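Local structure of amine oxidase (Emericella nidulans, 3PGB) at residues 472-477 / 489-494; 423-428 / 446-451; 511-516 / 524-529; 252-257 / 305-310. The protein is a dimeric copper enzyme with a topaquinone cofactor that probably oxidises primary amines to aldehydes. All blocks are in the same frame, centred on the assembly; numbering follows the deposited sequence.

How the contacts relate
Contacts 1 and 2 are neighbours in one antiparallel sheet: 446-451 pairs with 472-477, which pairs with 489-494. Contacts 1 to 3 touch the second subunit; contact 4 does not. Contact 1 is more deeply buried, with polar groups on one face and aromatics and leucine on the other, whereas contact 2 has shorter pairing, a tyrosine bond to a main-chain oxygen, and a disulfide from C446 to C421. Contacts 3 and 4 form a second group, centred about 39 and 38 Å from the centre of contact 1. They join short strands and loops, with N305 bonded to the S526 carbonyl and W310 stacked on H524. Contact 3 is mostly main-chain and serine chemistry, contact 4 mostly leucine packing round one asparagine.

Contact 1 of 4, residues 472-477 / 489-494; sequences YFTLRS and SYNFHM
With chi1 at -65° in T474 and -67° in N491, OG1 of one and CG of the other both sit beside their own backbone N, and the two side chains run together from a non-hydrogen-bonded pair of antiparallel strands. T474 OG1 donates to N491 OD1 at 2.9 Å, arriving nearly along the C=O axis. On the same face R476 is extended as far as CD and then bends (chi3 -60°), which swings NE back to S489 OG, 2.8 Å away. The same hydroxyl takes a second, weak bond from R476 NH2, so NE and NH2 share the one oxygen, which lies tilted from the guanidinium plane, while NH1 reaches the carbonyls of D420 and of D453 in the second subunit. Y472 and H493 lie alongside each other with their rings nearly parallel but slid apart, and the closest touch is Y472 CB to H493 CD2 at 3.3 Å. On the other face aromatic rings and a leucine meet. F492 CD1 meets the edge of the F473 ring at CD2 (3.9 Å), and L475 CB lies 4.3 Å from Y490 CB. Two hydrogen-bonded pairs, F473 with F492 and L475 with Y490, hold the backbones through four N-H...O bonds. This is the paired core of a beta hairpin in the copper amine oxidase catalytic domain, whose connecting turn carries Y484, the residue converted to topaquinone.

Contact 2 of 4, residues 423-428 / 446-451; sequences SYASYL and CLFEFD
S426 and L447 form an antiparallel hydrogen-bonded pair, S426 N to L447 O at 3.0 Å and L447 N to S426 O at 2.8 Å, between strands inclined at 157° from N to C. On their face S426 OG touches L447 CB at 3.5 Å; its polar partner is the hydroxyl of Y338. L447 CD1 continues past the serine to meet L428 CD1 at 4.0 Å, the two leucines crossing at a slant. Y427 and C446 make the adjoining non-hydrogen-bonded pair, and the ring of Y427 leans back beside the cysteine, its CE2 3.6 Å from C446 CB. These residues belong to the beta hairpin of strands 426-434 and 437-451, and C446 is also tied by a disulfide to C421, so the chain entering the hairpin is covalently fixed to its returning strand. Ahead of the first strand the pairing gives way to side chains. A425 CB packs against F448 CB at 3.7 Å. Y424, with CG between the backbone N and carbonyl carbon (chi1 59°), lays its ring along the second strand, and its OH donates to E449 O at 2.6 Å, tilted 24° from the carbonyl plane. The E449 carboxylate turns elsewhere, to R337 and W349 NE1, while P328 of the second subunit packs on both Y424 and E449.

Contact 3 of 4, residues 511-516 / 524-529; sequences AYYANN and HDSLSG
Y513 lies alongside S526, touching it through CB, CG, CD2 and CE2. Its CB lies 3.7 Å from the carbonyl carbon of S526, CG follows close to S526 CA, CD2 approaches S526 CA at 3.6 Å and S526 CB almost as closely, and CE2 reaches S526 OG at 4.0 Å. A chi1 of 86°, which places CG between the backbone N and the carbonyl carbon, lays the ring beside the serine, and A514 CB covers one of its faces. The tyrosine opens a type II beta turn, Y513 to N516, that leaves a short antiparallel strand, 511-512; this strand is an outer member of a small three-stranded sheet with 527-528 in the middle. Pairing is brief. A511 and S528 form a hydrogen-bonded pair, with S528 N to A511 O at 2.8 Å and A511 N bonded in return to S528 O, and beyond it Y513 N makes a weak bond to S526 O at 3.4 Å. The Y512 ring turns towards the S526 carbonyl, and its hydroxyl is bonded to the main-chain oxygen of K303. The chain leaving this sheet soon reaches the copper ligand H532, whose side chain is about 9 Å from that of A511. Back at the turn, the N516 amide is held at both ends: OD1 accepts from the main chain of N392, and ND2 donates to S528 OG at 3.3 Å with the oxygen in the amide plane. S528 OG also accepts from S530 N, and a water 2.7 Å from S528 OG donates to N516 O.

Contact 4 of 4, residues 252-257 / 305-310; sequences TLLPLG and NVDGAW
N305 reaches across to P255 with chi1 at -66°, a torsion that turns its amide to the proline. ND2 donates to P255 O at 2.9 Å; the acceptor lies in the amide plane and the bond is nearly straight (165°). A second N-H of the same group goes to the S526 carbonyl, so the nitrogen is gripped by two main-chain oxygens and the rotation of the amide is fixed. L254 is the main apolar element. Its two methyls divide between partners: CD1 packs on D307 CB at 3.9 Å, whereas CD2 lies 3.8 Å from D307 N and 3.9 Å from W310 CZ2. W310 takes chi1 near +69°, turning the indole back along its own loop, where V306 O meets its edge and accepts from NE1 at 3.1 Å. The far end of the indole is thereby turned to L253, with CH2 placed 3.6 Å from L253 O and 4.1 Å from L253 CB. L256 completes the packing by setting CD2 against the backbone N of N305, and the D307 carboxylate is occupied by S250, H312 and the main-chain N of D245. The contact fastens the loop between helix 287-294 and strand 329-331 to the start of strand 255-263. Strand 235-242 flanks that start, the ring of H524 stacks on W310, and L527 of strand 527-528 packs on P255, N305 and W310.

Contact 1 of 4, residues 472-477 / 489-494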
loop_
_atom_site.group_PDB
_atom_site.type_symbol
_atom_site.label_atom_id
_atom_site.label_comp_id
_atom_site.label_asym_id
_atom_site.label_seq_id
_atom_site.Cartn_x
_atom_site.Cartn_y
_atom_site.Cartn_z
ATOM N N TYR A 472 -5.612 5.103 -14.455
ATOM C CA TYR A 472 -5.713 6.198 -13.493
ATOM C C TYR A 472 -4.820 7.389 -13.853
ATOM O O TYR A 472 -3.856 7.243 -14.607
ATOM C CB TYR A 472 -5.391 5.692 -12.081
ATOM C CG TYR A 472 -3.973 5.206 -11.870
ATOM C CD1 TYR A 472 -2.995 6.046 -11.354
ATOM C CD2 TYR A 472 -3.619 3.893 -12.157
ATOM C CE1 TYR A 472 -1.692 5.599 -11.158
ATOM C CE2 TYR A 472 -2.329 3.439 -11.959
ATOM C CZ TYR A 472 -1.370 4.296 -11.462
ATOM O OH TYR A 472 -0.092 3.834 -11.266
ATOM N N PHE A 473 -5.151 8.555 -13.292
ATOM C CA PHE A 473 -4.437 9.808 -13.557
ATOM C C PHE A 473 -3.596 10.243 -12.355
ATOM O O PHE A 473 -4.043 10.134 -11.216
ATOM C CB PHE A 473 -5.446 10.894 -13.915
ATOM C CG PHE A 473 -4.830 12.183 -14.354
ATOM C CD1 PHE A 473 -4.415 12.353 -15.664
ATOM C CD2 PHE A 473 -4.692 13.239 -13.466
ATOM C CE1 PHE A 473 -3.851 13.551 -16.079
ATOM C CE2 PHE A 473 -4.129 14.439 -13.870
ATOM C CZ PHE A 473 -3.708 14.597 -15.181
ATOM N N THR A 474 -2.388 10.740 -12.622
ATOM C CA THR A 474 -1.438 11.152 -11.576
ATOM C C THR A 474 -0.911 12.562 -11.806
ATOM O O THR A 474 -0.554 12.921 -12.925
ATOM C CB THR A 474 -0.201 10.205 -11.513
ATOM O OG1 THR A 474 -0.602 8.887 -11.103
ATOM C CG2 THR A 474 0.848 10.741 -10.546
ATOM N N LEU A 475 -0.878 13.357 -10.744
ATOM C CA LEU A 475 -0.200 14.652 -10.745
ATOM C C LEU A 475 0.942 14.517 -9.770
ATOM O O LEU A 475 0.719 14.124 -8.624
ATOM C CB LEU A 475 -1.139 15.775 -10.290
ATOM C CG LEU A 475 -0.516 17.147 -9.959
ATOM C CD1 LEU A 475 0.451 17.624 -11.044
ATOM C CD2 LEU A 475 -1.598 18.193 -9.731
ATOM N N ARG A 476 2.158 14.829 -10.207
ATOM C CA ARG A 476 3.321 14.588 -9.364
ATOM C C ARG A 476 4.312 15.746 -9.290
ATOM O O ARG A 476 4.524 16.474 -10.254
ATOM C CB ARG A 476 4.032 13.325 -9.832
ATOM C CG ARG A 476 5.352 13.044 -9.155
ATOM C CD ARG A 476 5.866 11.689 -9.554
ATOM N NE ARG A 476 4.943 10.615 -9.189
ATOM C CZ ARG A 476 5.018 9.369 -9.649
ATOM N NH1 ARG A 476 5.972 9.015 -10.509
ATOM N NH2 ARG A 476 4.127 8.463 -9.249
ATOM N N SER A 477 4.906 15.883 -8.107
ATOM C CA SER A 477 5.982 16.822 -7.850
ATOM C C SER A 477 7.045 16.103 -7.032
ATOM O O SER A 477 6.745 15.147 -6.314
ATOM C CB SER A 477 5.464 18.030 -7.072
ATOM O OG SER A 477 6.539 18.860 -6.645
ATOM N N SER A 489 2.632 12.403 -4.973
ATOM C CA SER A 489 1.775 11.998 -6.081
ATOM C C SER A 489 0.297 12.100 -5.699
ATOM O O SER A 489 -0.098 11.648 -4.625
ATOM C CB SER A 489 2.108 10.566 -6.500
ATOM O OG SER A 489 3.486 10.420 -6.797
ATOM N N TYR A 490 -0.508 12.702 -6.577
ATOM C CA TYR A 490 -1.957 12.740 -6.407
ATOM C C TYR A 490 -2.600 11.867 -7.466
ATOM O O TYR A 490 -2.477 12.142 -8.652
ATOM C CB TYR A 490 -2.484 14.167 -6.504
ATOM C CG TYR A 490 -2.116 14.991 -5.300
ATOM C CD1 TYR A 490 -1.003 15.830 -5.316
ATOM C CD2 TYR A 490 -2.857 14.901 -4.129
ATOM C CE1 TYR A 490 -0.652 16.571 -4.202
ATOM C CE2 TYR A 490 -2.516 15.639 -3.013
ATOM C CZ TYR A 490 -1.413 16.468 -3.055
ATOM O OH TYR A 490 -1.088 17.197 -1.942
ATOM N N ASN A 491 -3.283 10.815 -7.026
ATOM C CA ASN A 491 -3.872 9.828 -7.924
ATOM C C ASN A 491 -5.374 10.029 -8.048
ATOM O O ASN A 491 -6.032 10.372 -7.074
ATOM C CB ASN A 491 -3.633 8.414 -7.386
ATOM C CG ASN A 491 -2.182 8.020 -7.409
ATOM O OD1 ASN A 491 -1.480 8.265 -8.393
ATOM N ND2 ASN A 491 -1.718 7.395 -6.335
ATOM N N PHE A 492 -5.912 9.773 -9.236
ATOM C CA PHE A 492 -7.354 9.766 -9.452
ATOM C C PHE A 492 -7.732 8.520 -10.237
ATOM O O PHE A 492 -7.123 8.236 -11.257
ATOM C CB PHE A 492 -7.777 11.016 -10.215
ATOM C CG PHE A 492 -7.335 12.289 -9.568
ATOM C CD1 PHE A 492 -6.077 12.806 -9.819
ATOM C CD2 PHE A 492 -8.169 12.961 -8.695
ATOM C CE1 PHE A 492 -5.658 13.971 -9.212
ATOM C CE2 PHE A 492 -7.760 14.135 -8.089
ATOM C CZ PHE A 492 -6.502 14.639 -8.349
ATOM N N HIS A 493 -8.747 7.798 -9.768
ATOM C CA HIS A 493 -9.130 6.519 -10.358
ATOM C C HIS A 493 -10.565 6.496 -10.861
ATOM O O HIS A 493 -11.391 7.315 -10.454
ATOM C CB HIS A 493 -8.931 5.420 -9.335
ATOM C CG HIS A 493 -7.513 5.274 -8.882
ATOM N ND1 HIS A 493 -6.949 6.094 -7.929
ATOM C CD2 HIS A 493 -6.543 4.406 -9.257
ATOM C CE1 HIS A 493 -5.693 5.734 -7.735
ATOM N NE2 HIS A 493 -5.421 4.715 -8.530
ATOM N N MET A 494 -10.855 5.539 -11.739
ATOM C CA MET A 494 -12.168 5.437 -12.378
ATOM C C MET A 494 -13.282 4.963 -11.446
ATOM O O MET A 494 -14.448 5.026 -11.815
ATOM C CB MET A 494 -12.100 4.523 -13.605
ATOM C CG MET A 494 -11.319 5.115 -14.772
ATOM S SD MET A 494 -12.032 6.660 -15.364
ATOM C CE MET A 494 -13.520 6.057 -16.170
HETATM O O HOH W 1 0.931 7.870 -8.686
#

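Contact 2 of 4, residues 423-428 / 446-451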
loop_
_atom_site.group_PDB
_atom_site.type_symbol
_atom_site.label_atom_id
_atom_site.label_comp_id
_atom_site.label_asym_id
_atom_site.label_seq_id
_atom_site.Cartn_x
_atom_site.Cartn_y
_atom_site.Cartn_z
ATOM N N SER A 423 7.576 8.831 -20.007
ATOM C CA SER A 423 8.079 9.687 -21.084
ATOM C C SER A 423 6.999 10.520 -21.792
ATOM O O SER A 423 7.273 11.622 -22.260
ATOM C CB SER A 423 8.813 8.815 -22.111
ATOM O OG SER A 423 8.058 7.644 -22.411
ATOM N N TYR A 424 5.785 9.983 -21.868
ATOM C CA TYR A 424 4.661 10.644 -22.549
ATOM C C TYR A 424 3.885 11.625 -21.657
ATOM O O TYR A 424 2.925 12.252 -22.117
ATOM C CB TYR A 424 3.689 9.601 -23.108
ATOM C CG TYR A 424 3.108 8.696 -22.046
ATOM C CD1 TYR A 424 1.953 9.048 -21.359
ATOM C CD2 TYR A 424 3.728 7.493 -21.716
ATOM C CE1 TYR A 424 1.428 8.221 -20.379
ATOM C CE2 TYR A 424 3.210 6.660 -20.733
ATOM C CZ TYR A 424 2.065 7.030 -20.072
ATOM O OH TYR A 424 1.543 6.215 -19.103
ATOM N N ALA A 425 4.279 11.744 -20.390
ATOM C CA ALA A 425 3.645 12.680 -19.467
ATOM C C ALA A 425 3.737 14.114 -19.988
ATOM O O ALA A 425 4.720 14.483 -20.628
ATOM C CB ALA A 425 4.300 12.587 -18.097
ATOM N N SER A 426 2.705 14.916 -19.733
ATOM C CA SER A 426 2.808 16.351 -19.967
ATOM C C SER A 426 3.429 16.969 -18.717
ATOM O O SER A 426 3.222 16.486 -17.608
ATOM C CB SER A 426 1.456 16.981 -20.322
ATOM O OG SER A 426 0.569 16.997 -19.226
ATOM N N TYR A 427 4.221 18.014 -18.920
ATOM C CA TYR A 427 5.034 18.596 -17.865
ATOM C C TYR A 427 4.738 20.077 -17.758
ATOM O O TYR A 427 4.887 20.806 -18.738
ATOM C CB TYR A 427 6.520 18.408 -18.175
ATOM C CG TYR A 427 7.008 16.983 -18.053
ATOM C CD1 TYR A 427 6.940 16.108 -19.128
ATOM C CD2 TYR A 427 7.546 16.511 -16.856
ATOM C CE1 TYR A 427 7.388 14.793 -19.017
ATOM C CE2 TYR A 427 8.000 15.196 -16.734
ATOM C CZ TYR A 427 7.918 14.339 -17.816
ATOM O OH TYR A 427 8.366 13.027 -17.707
ATOM N N LEU A 428 4.318 20.519 -16.574
ATOM C CA LEU A 428 4.102 21.938 -16.312
ATOM C C LEU A 428 5.314 22.538 -15.609
ATOM O O LEU A 428 6.165 21.818 -15.085
ATOM C CB LEU A 428 2.855 22.145 -15.456
ATOM C CG LEU A 428 1.536 21.695 -16.073
ATOM C CD1 LEU A 428 0.419 21.732 -15.032
ATOM C CD2 LEU A 428 1.187 22.562 -17.283
ATOM N N CYS A 446 4.504 16.928 -13.305
ATOM C CA CYS A 446 4.126 16.056 -14.406
ATOM C C CYS A 446 2.704 15.536 -14.239
ATOM O O CYS A 446 2.179 15.435 -13.122
ATOM C CB CYS A 446 5.137 14.918 -14.589
ATOM S SG CYS A 446 5.082 13.603 -13.380
ATOM N N LEU A 447 2.080 15.249 -15.374
ATOM C CA LEU A 447 0.712 14.773 -15.430
ATOM C C LEU A 447 0.719 13.580 -16.360
ATOM O O LEU A 447 1.305 13.652 -17.438
ATOM C CB LEU A 447 -0.210 15.856 -16.000
ATOM C CG LEU A 447 -0.437 17.127 -15.177
ATOM C CD1 LEU A 447 -1.205 18.156 -15.986
ATOM C CD2 LEU A 447 -1.176 16.798 -13.881
ATOM N N PHE A 448 0.078 12.488 -15.964
ATOM C CA PHE A 448 0.009 11.332 -16.837
ATOM C C PHE A 448 -1.039 10.312 -16.436
ATOM O O PHE A 448 -1.328 10.117 -15.253
ATOM C CB PHE A 448 1.375 10.634 -16.914
ATOM C CG PHE A 448 1.887 10.151 -15.589
ATOM C CD1 PHE A 448 2.586 11.002 -14.748
ATOM C CD2 PHE A 448 1.671 8.840 -15.182
ATOM C CE1 PHE A 448 3.065 10.557 -13.525
ATOM C CE2 PHE A 448 2.145 8.392 -13.960
ATOM C CZ PHE A 448 2.843 9.251 -13.132
ATOM N N GLU A 449 -1.591 9.656 -17.451
ATOM C CA GLU A 449 -2.347 8.430 -17.251
ATOM C C GLU A 449 -1.385 7.253 -17.084
ATOM O O GLU A 449 -0.257 7.275 -17.583
ATOM C CB GLU A 449 -3.273 8.165 -18.432
ATOM C CG GLU A 449 -4.531 8.990 -18.434
ATOM C CD GLU A 449 -5.574 8.394 -19.351
ATOM O OE1 GLU A 449 -5.211 8.049 -20.493
ATOM O OE2 GLU A 449 -6.743 8.250 -18.933
ATOM N N PHE A 450 -1.837 6.223 -16.383
ATOM C CA PHE A 450 -1.027 5.032 -16.180
ATOM C C PHE A 450 -1.938 3.828 -16.068
ATOM O O PHE A 450 -2.863 3.823 -15.264
ATOM C CB PHE A 450 -0.167 5.181 -14.919
ATOM C CG PHE A 450 0.935 4.170 -14.813
ATOM C CD1 PHE A 450 2.196 4.441 -15.329
ATOM C CD2 PHE A 450 0.713 2.944 -14.199
ATOM C CE1 PHE A 450 3.216 3.506 -15.236
ATOM C CE2 PHE A 450 1.732 2.001 -14.102
ATOM C CZ PHE A 450 2.981 2.283 -14.616
ATOM N N ASP A 451 -1.692 2.825 -16.905
ATOM C CA ASP A 451 -2.444 1.575 -16.862
ATOM C C ASP A 451 -1.836 0.693 -15.782
ATOM O O ASP A 451 -0.753 0.152 -15.963
ATOM C CB ASP A 451 -2.390 0.875 -18.218
ATOM C CG ASP A 451 -3.235 -0.390 -18.267
ATOM O OD1 ASP A 451 -3.278 -1.026 -19.338
ATOM O OD2 ASP A 451 -3.857 -0.756 -17.255
#

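Contact 3 of 4, residues 511-516 / 524-529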
loop_
_atom_site.group_PDB
_atom_site.type_symbol
_atom_site.label_atom_id
_atom_site.label_comp_id
_atom_site.label_asym_id
_atom_site.label_seq_id
_atom_site.Cartn_x
_atom_site.Cartn_y
_atom_site.Cartn_z
ATOM N N ALA A 511 24.474 9.357 11.622
ATOM C CA ALA A 511 24.927 9.615 12.986
ATOM C C ALA A 511 26.228 8.864 13.220
ATOM O O ALA A 511 26.427 7.784 12.665
ATOM C CB ALA A 511 23.873 9.173 13.989
ATOM N N TYR A 512 27.117 9.439 14.027
ATOM C CA TYR A 512 28.381 8.781 14.365
ATOM C C TYR A 512 28.092 7.539 15.195
ATOM O O TYR A 512 27.196 7.546 16.041
ATOM C CB TYR A 512 29.315 9.733 15.123
ATOM C CG TYR A 512 30.764 9.286 15.135
ATOM C CD1 TYR A 512 31.524 9.284 13.964
ATOM C CD2 TYR A 512 31.375 8.875 16.311
ATOM C CE1 TYR A 512 32.854 8.878 13.967
ATOM C CE2 TYR A 512 32.699 8.463 16.327
ATOM C CZ TYR A 512 33.433 8.473 15.154
ATOM O OH TYR A 512 34.740 8.068 15.178
ATOM N N TYR A 513 28.847 6.474 14.948
ATOM C CA TYR A 513 28.537 5.158 15.523
ATOM C C TYR A 513 28.727 5.112 17.030
ATOM O O TYR A 513 27.988 4.413 17.726
ATOM C CB TYR A 513 29.391 4.065 14.877
ATOM C CG TYR A 513 30.758 3.869 15.504
ATOM C CD1 TYR A 513 31.000 2.805 16.368
ATOM C CD2 TYR A 513 31.808 4.748 15.233
ATOM C CE1 TYR A 513 32.252 2.618 16.949
ATOM C CE2 TYR A 513 33.067 4.568 15.805
ATOM C CZ TYR A 513 33.281 3.504 16.661
ATOM O OH TYR A 513 34.518 3.321 17.228
ATOM N N ALA A 514 29.711 5.864 17.522
ATOM C CA ALA A 514 30.218 5.694 18.877
ATOM C C ALA A 514 29.118 5.825 19.920
ATOM O O ALA A 514 28.498 6.873 20.047
ATOM C CB ALA A 514 31.345 6.691 19.155
ATOM N N ASN A 515 28.866 4.731 20.636
ATOM C CA ASN A 515 27.955 4.722 21.777
ATOM C C ASN A 515 26.494 5.013 21.419
ATOM O O ASN A 515 25.711 5.407 22.288
ATOM C CB ASN A 515 28.425 5.719 22.837
ATOM C CG ASN A 515 29.924 5.707 23.016
ATOM O OD1 ASN A 515 30.500 4.706 23.450
ATOM N ND2 ASN A 515 30.571 6.813 22.661
ATOM N N ASN A 516 26.120 4.800 20.157
ATOM C CA ASN A 516 24.756 5.087 19.703
ATOM C C ASN A 516 23.906 3.813 19.541
ATOM O O ASN A 516 22.981 3.777 18.735
ATOM C CB ASN A 516 24.815 5.863 18.387
ATOM C CG ASN A 516 23.589 6.723 18.154
ATOM O OD1 ASN A 516 23.140 7.429 19.051
ATOM N ND2 ASN A 516 23.055 6.680 16.936
ATOM N N HIS A 524 28.016 1.059 8.734
ATOM C CA HIS A 524 29.316 1.197 8.053
ATOM C C HIS A 524 30.465 1.379 9.053
ATOM O O HIS A 524 30.230 1.557 10.243
ATOM C CB HIS A 524 29.293 2.353 7.050
ATOM C CG HIS A 524 30.090 2.083 5.813
ATOM N ND1 HIS A 524 31.268 2.740 5.527
ATOM C CD2 HIS A 524 29.888 1.211 4.798
ATOM C CE1 HIS A 524 31.752 2.290 4.383
ATOM N NE2 HIS A 524 30.935 1.362 3.920
ATOM N N ASP A 525 31.699 1.343 8.557
ATOM C CA ASP A 525 32.912 1.317 9.397
ATOM C C ASP A 525 32.797 2.157 10.670
ATOM O O ASP A 525 33.147 1.692 11.753
ATOM C CB ASP A 525 34.155 1.751 8.599
ATOM C CG ASP A 525 34.364 0.930 7.321
ATOM O OD1 ASP A 525 35.515 0.877 6.822
ATOM O OD2 ASP A 525 33.380 0.346 6.805
ATOM N N SER A 526 32.298 3.381 10.539
ATOM C CA SER A 526 32.086 4.256 11.697
ATOM C C SER A 526 30.752 4.998 11.603
ATOM O O SER A 526 30.630 6.148 12.046
ATOM C CB SER A 526 33.250 5.241 11.825
ATOM O OG SER A 526 34.452 4.549 12.105
ATOM N N LEU A 527 29.747 4.316 11.052
ATOM C CA LEU A 527 28.480 4.948 10.692
ATOM C C LEU A 527 27.289 4.291 11.375
ATOM O O LEU A 527 27.161 3.070 11.366
ATOM C CB LEU A 527 28.273 4.894 9.176
ATOM C CG LEU A 527 27.275 5.907 8.607
ATOM C CD1 LEU A 527 27.844 7.298 8.765
ATOM C CD2 LEU A 527 26.967 5.629 7.150
ATOM N N SER A 528 26.429 5.119 11.967
ATOM C CA SER A 528 25.124 4.686 12.437
ATOM C C SER A 528 24.053 5.189 11.491
ATOM O O SER A 528 24.078 6.345 11.068
ATOM C CB SER A 528 24.832 5.219 13.833
ATOM O OG SER A 528 23.479 4.980 14.176
ATOM N N GLY A 529 23.102 4.317 11.177
ATOM C CA GLY A 529 21.974 4.694 10.353
ATOM C C GLY A 529 21.085 5.699 11.051
ATOM O O GLY A 529 20.399 6.470 10.385
HETATM O O HOH W 2 23.492 3.067 16.115
#

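Contact 4 of 4, residues 252-257 / 305-310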
loop_
_atom_site.group_PDB
_atom_site.type_symbol
_atom_site.label_atom_id
_atom_site.label_comp_id
_atom_site.label_asym_id
_atom_site.label_seq_id
_atom_site.Cartn_x
_atom_site.Cartn_y
_atom_site.Cartn_z
ATOM N N THR A 252 26.141 14.091 4.369
ATOM C CA THR A 252 25.275 13.646 5.462
ATOM C C THR A 252 25.520 12.179 5.866
ATOM O O THR A 252 24.987 11.734 6.873
ATOM C CB THR A 252 23.765 13.868 5.153
ATOM O OG1 THR A 252 23.316 12.936 4.160
ATOM C CG2 THR A 252 23.503 15.296 4.684
ATOM N N LEU A 253 26.313 11.442 5.085
ATOM C CA LEU A 253 26.816 10.116 5.479
ATOM C C LEU A 253 28.202 10.132 6.138
ATOM O O LEU A 253 28.770 9.069 6.366
ATOM C CB LEU A 253 26.895 9.189 4.261
ATOM C CG LEU A 253 25.592 8.884 3.522
ATOM C CD1 LEU A 253 25.857 7.864 2.423
ATOM C CD2 LEU A 253 24.510 8.397 4.480
ATOM N N LEU A 254 28.738 11.311 6.455
ATOM C CA LEU A 254 30.125 11.435 6.917
ATOM C C LEU A 254 30.307 12.173 8.261
ATOM O O LEU A 254 31.175 13.033 8.378
ATOM C CB LEU A 254 30.951 12.142 5.830
ATOM C CG LEU A 254 30.863 11.554 4.419
ATOM C CD1 LEU A 254 31.652 12.409 3.437
ATOM C CD2 LEU A 254 31.342 10.091 4.393
ATOM N N PRO A 255 29.512 11.823 9.288
ATOM C CA PRO A 255 29.719 12.443 10.603
ATOM C C PRO A 255 31.057 12.035 11.220
ATOM O O PRO A 255 31.574 10.962 10.896
ATOM C CB PRO A 255 28.560 11.891 11.434
ATOM C CG PRO A 255 28.214 10.593 10.792
ATOM C CD PRO A 255 28.469 10.782 9.329
ATOM N N LEU A 256 31.614 12.878 12.091
ATOM C CA LEU A 256 32.946 12.615 12.673
ATOM C C LEU A 256 32.967 12.439 14.196
ATOM O O LEU A 256 33.906 11.850 14.730
ATOM C CB LEU A 256 33.939 13.695 12.251
ATOM C CG LEU A 256 34.255 13.789 10.755
ATOM C CD1 LEU A 256 35.370 14.807 10.529
ATOM C CD2 LEU A 256 34.644 12.426 10.177
ATOM N N GLY A 257 31.960 12.963 14.893
ATOM C CA GLY A 257 31.687 12.565 16.279
ATOM C C GLY A 257 32.256 13.443 17.375
ATOM O O GLY A 257 32.370 13.001 18.520
ATOM N N ASN A 305 34.483 8.635 9.192
ATOM C CA ASN A 305 33.822 8.146 7.999
ATOM C C ASN A 305 34.393 8.927 6.828
ATOM O O ASN A 305 34.297 10.145 6.804
ATOM C CB ASN A 305 32.311 8.364 8.091
ATOM C CG ASN A 305 31.665 7.533 9.184
ATOM O OD1 ASN A 305 31.553 6.311 9.066
ATOM N ND2 ASN A 305 31.225 8.191 10.248
ATOM N N VAL A 306 35.002 8.237 5.868
ATOM C CA VAL A 306 35.538 8.895 4.680
ATOM C C VAL A 306 34.749 8.486 3.438
ATOM O O VAL A 306 34.316 7.337 3.306
ATOM C CB VAL A 306 37.043 8.606 4.490
ATOM C CG1 VAL A 306 37.781 8.803 5.805
ATOM C CG2 VAL A 306 37.268 7.208 3.960
ATOM N N ASP A 307 34.567 9.445 2.535
ATOM C CA ASP A 307 33.778 9.232 1.331
ATOM C C ASP A 307 34.403 8.179 0.424
ATOM O O ASP A 307 35.623 8.017 0.378
ATOM C CB ASP A 307 33.597 10.550 0.556
ATOM C CG ASP A 307 32.381 10.526 -0.371
ATOM O OD1 ASP A 307 31.380 9.869 -0.023
ATOM O OD2 ASP A 307 32.414 11.176 -1.441
ATOM N N GLY A 308 33.540 7.469 -0.292
ATOM C CA GLY A 308 33.945 6.405 -1.202
ATOM C C GLY A 308 32.735 5.895 -1.955
ATOM O O GLY A 308 31.604 6.323 -1.689
ATOM N N ALA A 309 32.963 4.979 -2.892
ATOM C CA ALA A 309 31.891 4.430 -3.742
ATOM C C ALA A 309 30.642 4.019 -2.951
ATOM O O ALA A 309 29.515 4.199 -3.423
ATOM C CB ALA A 309 32.413 3.242 -4.549
ATOM N N TRP A 310 30.863 3.473 -1.754
ATOM C CA TRP A 310 29.789 3.060 -0.843
ATOM C C TRP A 310 28.749 4.152 -0.581
ATOM O O TRP A 310 27.575 3.843 -0.373
ATOM C CB TRP A 310 30.380 2.590 0.495
ATOM C CG TRP A 310 31.004 3.691 1.327
ATOM C CD1 TRP A 310 32.293 4.139 1.265
ATOM C CD2 TRP A 310 30.360 4.473 2.345
ATOM N NE1 TRP A 310 32.496 5.148 2.185
ATOM C CE2 TRP A 310 31.325 5.371 2.859
ATOM C CE3 TRP A 310 29.067 4.494 2.877
ATOM C CZ2 TRP A 310 31.032 6.282 3.870
ATOM C CZ3 TRP A 310 28.780 5.402 3.888
ATOM C CH2 TRP A 310 29.760 6.282 4.371
#